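Local coordinates for methionine-binding lipoprotein MetQ (Bacillus subtilis subsp. subtilis, PDB 4GOT) that probably binds methionine and delivers it to the membrane permease of an ABC importer, and has also been shown to take part in methionine sulfoxide transport, at residues A[45-50]-A[59-64]; A[94-97]-A[101-104]. All coordinates share one frame; numbering follows the deposited sequence.

The two contacts lie on opposite sides of the chain's centre, with 34 Å between their own centres and about 22 Å between nearest atoms, so neither touches the other. Contact 1 comes first along the chain and closes before contact 2 opens. It joins helix 44-51 to the end of strand 57-62, in the six-stranded mixed sheet, and its second segment reaches the bound selenomethionine. Contact 2 lies within the loop between strands 90-92 and 107-111, both of the five-stranded sheet. Contact 1 thus belongs to one lobe and contact 2 to a loop of the other, consistent with the two-lobed solute-binding protein fold: contact 1 backs the ligand pocket, contact 2 shapes a distant surface loop.

Contact 1: residues A[45-50]-A[59-64]; sequences MYNKAL and YFQHIP. With MSE (selenomethionine), chain B.
N47 and Q61 face each other amide to amide and exchange two hydrogen bonds, tying helix 44-51 to the end of strand 57-62. N47 ND2 donates an N-H to Q61 OE1 at 2.9 Å, with an N-H...O angle of 163°. Q61 NE2 answers by donating to N47 OD1 over 3.1 Å, lying in the carbonyl plane and on a lone pair. The amide planes are turned 31° apart, so the pairing is twisted rather than flat. Further partners lie nearby: N47 OD1 also accepts from N58 ND2, and N47 ND2 is hydrogen-bonded to E69 OE1, which accounts for both polar atoms of this buried amide twice over.

Beside the amides, the rings of Y46 and F60 form an offset stack, centroids 4.7 Å apart. The stack is displaced far enough that Y46 CB itself lies over the F60 face in a CH-pi contact, 3.4 Å from the centroid. F60 reaches this place with CG between its backbone N and carbonyl carbon (chi1 85°). Q61 CB covers the opposite face of the F60 ring, while N47 OD1 lies at its edge, near the plane. The hydroxyl of Y46 is satisfied away from the stack, by L40 N.

On the ligand side, F60 O approaches CB of the bound selenomethionine to 3.3 Å, and the ligand SE sits over a face of the H62 ring, 3.2 Å from H62 NE2. That nitrogen is hydrogen-bonded to E116 OE2, and H62 ND1 caps the following helix at Y65 N. The chemistry is consistent with a second shell that holds F60, one of the pocket residues, from behind through the Y46 stack, with the N47-Q61 amide pair fastening the adjoining residue.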
loop_
_atom_site.group_PDB
_atom_site.type_symbol
_atom_site.label_atom_id
_atom_site.label_comp_id
_atom_site.label_asym_id
_atom_site.label_seq_id
_atom_site.Cartn_x
_atom_site.Cartn_y
_atom_site.Cartn_z
HETATM N N MSE A 45 2.128 7.441 10.824
HETATM C CA MSE A 45 1.247 8.441 11.400
HETATM C C MSE A 45 -0.260 8.124 11.346
HETATM O O MSE A 45 -1.042 8.631 12.174
HETATM C CB MSE A 45 1.506 9.814 10.748
HETATM C CG MSE A 45 2.862 10.326 11.097
HETATM SE SE MSE A 45 3.114 12.139 10.383
HETATM C CE MSE A 45 1.762 13.079 11.456
ATOM N N TYR A 46 -0.680 7.315 10.378
ATOM C CA TYR A 46 -2.101 7.186 10.041
ATOM C C TYR A 46 -2.883 6.420 11.124
ATOM O O TYR A 46 -3.906 6.884 11.565
ATOM C CB TYR A 46 -2.244 6.537 8.662
ATOM C CG TYR A 46 -1.798 7.464 7.549
ATOM C CD1 TYR A 46 -0.472 7.527 7.142
ATOM C CD2 TYR A 46 -2.709 8.316 6.920
ATOM C CE1 TYR A 46 -0.066 8.430 6.133
ATOM C CE2 TYR A 46 -2.305 9.223 5.942
ATOM C CZ TYR A 46 -0.996 9.279 5.535
ATOM O OH TYR A 46 -0.648 10.151 4.505
ATOM N N ASN A 47 -2.389 5.265 11.567
ATOM C CA ASN A 47 -3.054 4.500 12.635
ATOM C C ASN A 47 -2.992 5.210 13.969
ATOM O O ASN A 47 -3.943 5.140 14.772
ATOM C CB ASN A 47 -2.463 3.100 12.729
ATOM C CG ASN A 47 -2.996 2.194 11.641
ATOM O OD1 ASN A 47 -4.150 2.371 11.189
ATOM N ND2 ASN A 47 -2.188 1.230 11.205
ATOM N N LYS A 48 -1.893 5.929 14.209
ATOM C CA LYS A 48 -1.780 6.758 15.413
ATOM C C LYS A 48 -2.878 7.829 15.474
ATOM O O LYS A 48 -3.510 8.022 16.533
ATOM C CB LYS A 48 -0.397 7.405 15.518
ATOM C CG LYS A 48 -0.191 8.179 16.820
ATOM C CD LYS A 48 1.288 8.325 17.138
ATOM C CE LYS A 48 1.526 8.526 18.621
ATOM N NZ LYS A 48 0.694 9.655 19.113
ATOM N N ALA A 49 -3.113 8.509 14.349
ATOM C CA ALA A 49 -4.134 9.581 14.288
ATOM C C ALA A 49 -5.533 8.996 14.587
ATOM O O ALA A 49 -6.309 9.567 15.355
ATOM C CB ALA A 49 -4.085 10.295 12.925
ATOM N N LEU A 50 -5.820 7.818 14.018
ATOM C CA LEU A 50 -7.094 7.147 14.214
ATOM C C LEU A 50 -7.272 6.733 15.651
ATOM O O LEU A 50 -8.252 7.082 16.264
ATOM C CB LEU A 50 -7.188 5.910 13.304
ATOM C CG LEU A 50 -8.461 5.062 13.255
ATOM C CD1 LEU A 50 -9.717 5.895 13.000
ATOM C CD2 LEU A 50 -8.255 3.960 12.202
ATOM N N TYR A 59 -7.281 5.655 5.267
ATOM C CA TYR A 59 -7.337 4.982 3.965
ATOM C C TYR A 59 -5.913 5.089 3.408
ATOM O O TYR A 59 -5.522 6.126 2.813
ATOM C CB TYR A 59 -8.329 5.742 3.082
ATOM C CG TYR A 59 -8.540 5.235 1.693
ATOM C CD1 TYR A 59 -8.377 3.903 1.376
ATOM C CD2 TYR A 59 -8.997 6.101 0.693
ATOM C CE1 TYR A 59 -8.609 3.466 0.097
ATOM C CE2 TYR A 59 -9.244 5.662 -0.590
ATOM C CZ TYR A 59 -9.025 4.360 -0.895
ATOM O OH TYR A 59 -9.290 3.893 -2.143
ATOM N N PHE A 60 -5.120 4.062 3.703
ATOM C CA PHE A 60 -3.688 4.044 3.344
ATOM C C PHE A 60 -3.006 2.674 3.355
ATOM O O PHE A 60 -1.948 2.567 2.751
ATOM C CB PHE A 60 -2.864 5.023 4.238
ATOM C CG PHE A 60 -2.448 4.417 5.547
ATOM C CD1 PHE A 60 -3.390 4.146 6.529
ATOM C CD2 PHE A 60 -1.131 3.981 5.748
ATOM C CE1 PHE A 60 -3.014 3.517 7.709
ATOM C CE2 PHE A 60 -0.749 3.369 6.935
ATOM C CZ PHE A 60 -1.698 3.151 7.918
ATOM N N GLN A 61 -3.580 1.644 4.011
ATOM C CA GLN A 61 -2.853 0.383 4.310
ATOM C C GLN A 61 -3.579 -0.840 3.839
ATOM O O GLN A 61 -4.733 -0.756 3.455
ATOM C CB GLN A 61 -2.666 0.259 5.839
ATOM C CG GLN A 61 -3.935 -0.141 6.603
ATOM C CD GLN A 61 -3.912 0.230 8.064
ATOM O OE1 GLN A 61 -2.990 -0.130 8.798
ATOM N NE2 GLN A 61 -4.950 0.962 8.513
ATOM N N HIS A 62 -2.941 -1.993 3.971
ATOM C CA HIS A 62 -3.608 -3.296 3.720
ATOM C C HIS A 62 -3.731 -4.046 5.063
ATOM O O HIS A 62 -3.261 -3.564 6.085
ATOM C CB HIS A 62 -2.846 -4.137 2.681
ATOM C CG HIS A 62 -1.343 -4.073 2.806
ATOM N ND1 HIS A 62 -0.636 -4.624 3.868
ATOM C CD2 HIS A 62 -0.415 -3.539 1.976
ATOM C CE1 HIS A 62 0.657 -4.399 3.695
ATOM N NE2 HIS A 62 0.819 -3.712 2.574
ATOM N N ILE A 63 -4.393 -5.199 5.057
ATOM C CA ILE A 63 -4.672 -5.944 6.293
ATOM C C ILE A 63 -3.355 -6.405 6.985
ATOM O O ILE A 63 -3.231 -6.248 8.194
ATOM C CB ILE A 63 -5.677 -7.120 6.073
ATOM C CG1 ILE A 63 -7.098 -6.617 5.772
ATOM C CG2 ILE A 63 -5.671 -8.127 7.243
ATOM C CD1 ILE A 63 -7.932 -7.614 4.986
ATOM N N PRO A 64 -2.368 -6.943 6.212
ATOM C CA PRO A 64 -1.086 -7.316 6.846
ATOM C C PRO A 64 -0.418 -6.116 7.549
ATOM O O PRO A 64 0.119 -6.259 8.655
ATOM C CB PRO A 64 -0.287 -7.860 5.662
ATOM C CG PRO A 64 -1.350 -8.548 4.808
ATOM C CD PRO A 64 -2.461 -7.498 4.840
HETATM N N MSE B 300 -0.683 1.835 -0.641
HETATM C CA MSE B 300 0.423 0.917 -0.235
HETATM C C MSE B 300 0.457 -0.404 -1.076
HETATM O O MSE B 300 -0.576 -1.006 -1.188
HETATM O OXT MSE B 300 1.470 -0.924 -1.608
HETATM C CB MSE B 300 0.232 0.550 1.246
HETATM C CG MSE B 300 1.396 -0.120 1.905
HETATM SE SE MSE B 300 0.988 -0.748 3.738
HETATM C CE MSE B 300 1.086 1.112 4.701
#

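Contact 2: residues A[94-97]-A[101-104]; sequences KTYK and DLPD
The loop linking strands 90-92 and 107-111 folds back on itself here, its two arms meeting around the ring of Y96, with the D101-L102-P103 backbone running past it. No direct hydrogen bond joins the arms; van der Waals packing and one water do the work. L102 CA lies over one face of the ring, and L102 CD2 approaches Y96 CD2 to 3.8 Å. At the phenol end, the P103 ring packs by its CG and CD atoms: CD is 3.7 Å from Y96 CZ, and CG comes to 3.5 Å from Y96 OH. D101 O approaches obliquely, 3.6 Å from Y96 CE1. With CG anti to its carbonyl carbon (chi1 -65°), the tyrosine side chain extends across to the second arm.

The polar link is water-mediated. K97 N donates to the water at 2.8 Å, and the water in turn donates to D101 OD2, also at 2.8 Å. L102 O is bound outside the loop by K151 NZ, while Y96 and L102 both touch D173.

Replacing Y96 by an alanine would take away the ring, and the L102 methyl and P103 ring would probably be left without their aromatic partner, with mainly the water bridge still joining the arms. What results is a surface loop packed along the Y96 ring, with the D101 carboxylate linked to K97 N through a water: the link depends on solvent, while the ring packing does not.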
loop_
_atom_site.group_PDB
_atom_site.type_symbol
_atom_site.label_atom_id
_atom_site.label_comp_id
_atom_site.label_asym_id
_atom_site.label_seq_id
_atom_site.Cartn_x
_atom_site.Cartn_y
_atom_site.Cartn_z
ATOM N N LYS A 94 17.182 2.374 -12.717
ATOM C CA LYS A 94 17.659 3.229 -13.829
ATOM C C LYS A 94 18.720 2.533 -14.668
ATOM O O LYS A 94 19.060 2.998 -15.739
ATOM C CB LYS A 94 18.272 4.538 -13.299
ATOM C CG LYS A 94 17.349 5.374 -12.444
ATOM C CD LYS A 94 16.499 6.321 -13.262
ATOM C CE LYS A 94 16.279 7.627 -12.511
ATOM N NZ LYS A 94 17.534 8.438 -12.340
ATOM N N THR A 95 19.248 1.416 -14.162
ATOM C CA THR A 95 20.512 0.838 -14.640
ATOM C C THR A 95 20.314 -0.556 -15.276
ATOM O O THR A 95 21.025 -0.892 -16.188
ATOM C CB THR A 95 21.579 0.812 -13.494
ATOM O OG1 THR A 95 21.039 0.199 -12.327
ATOM C CG2 THR A 95 22.003 2.243 -13.083
ATOM N N TYR A 96 19.336 -1.341 -14.818
ATOM C CA TYR A 96 19.029 -2.630 -15.439
ATOM C C TYR A 96 17.578 -2.710 -15.933
ATOM O O TYR A 96 16.651 -2.172 -15.324
ATOM C CB TYR A 96 19.274 -3.749 -14.429
ATOM C CG TYR A 96 20.715 -3.878 -14.039
ATOM C CD1 TYR A 96 21.601 -4.658 -14.805
ATOM C CD2 TYR A 96 21.215 -3.210 -12.929
ATOM C CE1 TYR A 96 22.931 -4.775 -14.453
ATOM C CE2 TYR A 96 22.554 -3.317 -12.566
ATOM C CZ TYR A 96 23.401 -4.104 -13.336
ATOM O OH TYR A 96 24.706 -4.218 -12.978
ATOM N N LYS A 97 17.392 -3.464 -17.002
ATOM C CA LYS A 97 16.130 -3.534 -17.734
ATOM C C LYS A 97 15.187 -4.598 -17.172
ATOM O O LYS A 97 13.967 -4.518 -17.333
ATOM C CB LYS A 97 16.427 -3.825 -19.217
ATOM C CG LYS A 97 15.441 -3.190 -20.179
ATOM C CD LYS A 97 15.482 -1.664 -20.140
ATOM C CE LYS A 97 14.442 -1.082 -21.104
ATOM N NZ LYS A 97 14.360 0.406 -21.027
ATOM N N ASP A 101 18.833 -9.701 -15.359
ATOM C CA ASP A 101 20.075 -9.057 -15.818
ATOM C C ASP A 101 20.957 -8.621 -14.656
ATOM O O ASP A 101 22.110 -8.284 -14.878
ATOM C CB ASP A 101 19.771 -7.854 -16.737
ATOM C CG ASP A 101 19.230 -8.267 -18.122
ATOM O OD1 ASP A 101 19.290 -9.456 -18.501
ATOM O OD2 ASP A 101 18.754 -7.379 -18.858
ATOM N N LEU A 102 20.420 -8.621 -13.430
ATOM C CA LEU A 102 21.208 -8.269 -12.249
ATOM C C LEU A 102 22.399 -9.211 -12.103
ATOM O O LEU A 102 22.291 -10.422 -12.377
ATOM C CB LEU A 102 20.365 -8.290 -10.956
ATOM C CG LEU A 102 19.151 -7.353 -10.833
ATOM C CD1 LEU A 102 18.302 -7.746 -9.620
ATOM C CD2 LEU A 102 19.571 -5.888 -10.806
ATOM N N PRO A 103 23.549 -8.657 -11.690
ATOM C CA PRO A 103 24.781 -9.414 -11.557
ATOM C C PRO A 103 24.944 -9.984 -10.162
ATOM O O PRO A 103 24.276 -9.531 -9.229
ATOM C CB PRO A 103 25.842 -8.341 -11.794
ATOM C CG PRO A 103 25.234 -7.120 -11.157
ATOM C CD PRO A 103 23.766 -7.214 -11.454
ATOM N N ASP A 104 25.859 -10.930 -9.995
ATOM C CA ASP A 104 26.205 -11.397 -8.645
ATOM C C ASP A 104 26.593 -10.241 -7.751
ATOM O O ASP A 104 27.274 -9.336 -8.201
ATOM C CB ASP A 104 27.354 -12.417 -8.655
ATOM C CG ASP A 104 26.846 -13.837 -8.635
ATOM O OD1 ASP A 104 25.912 -14.137 -9.412
ATOM O OD2 ASP A 104 27.354 -14.637 -7.822
HETATM O O HOH W 1 19.466 -4.760 -18.273
#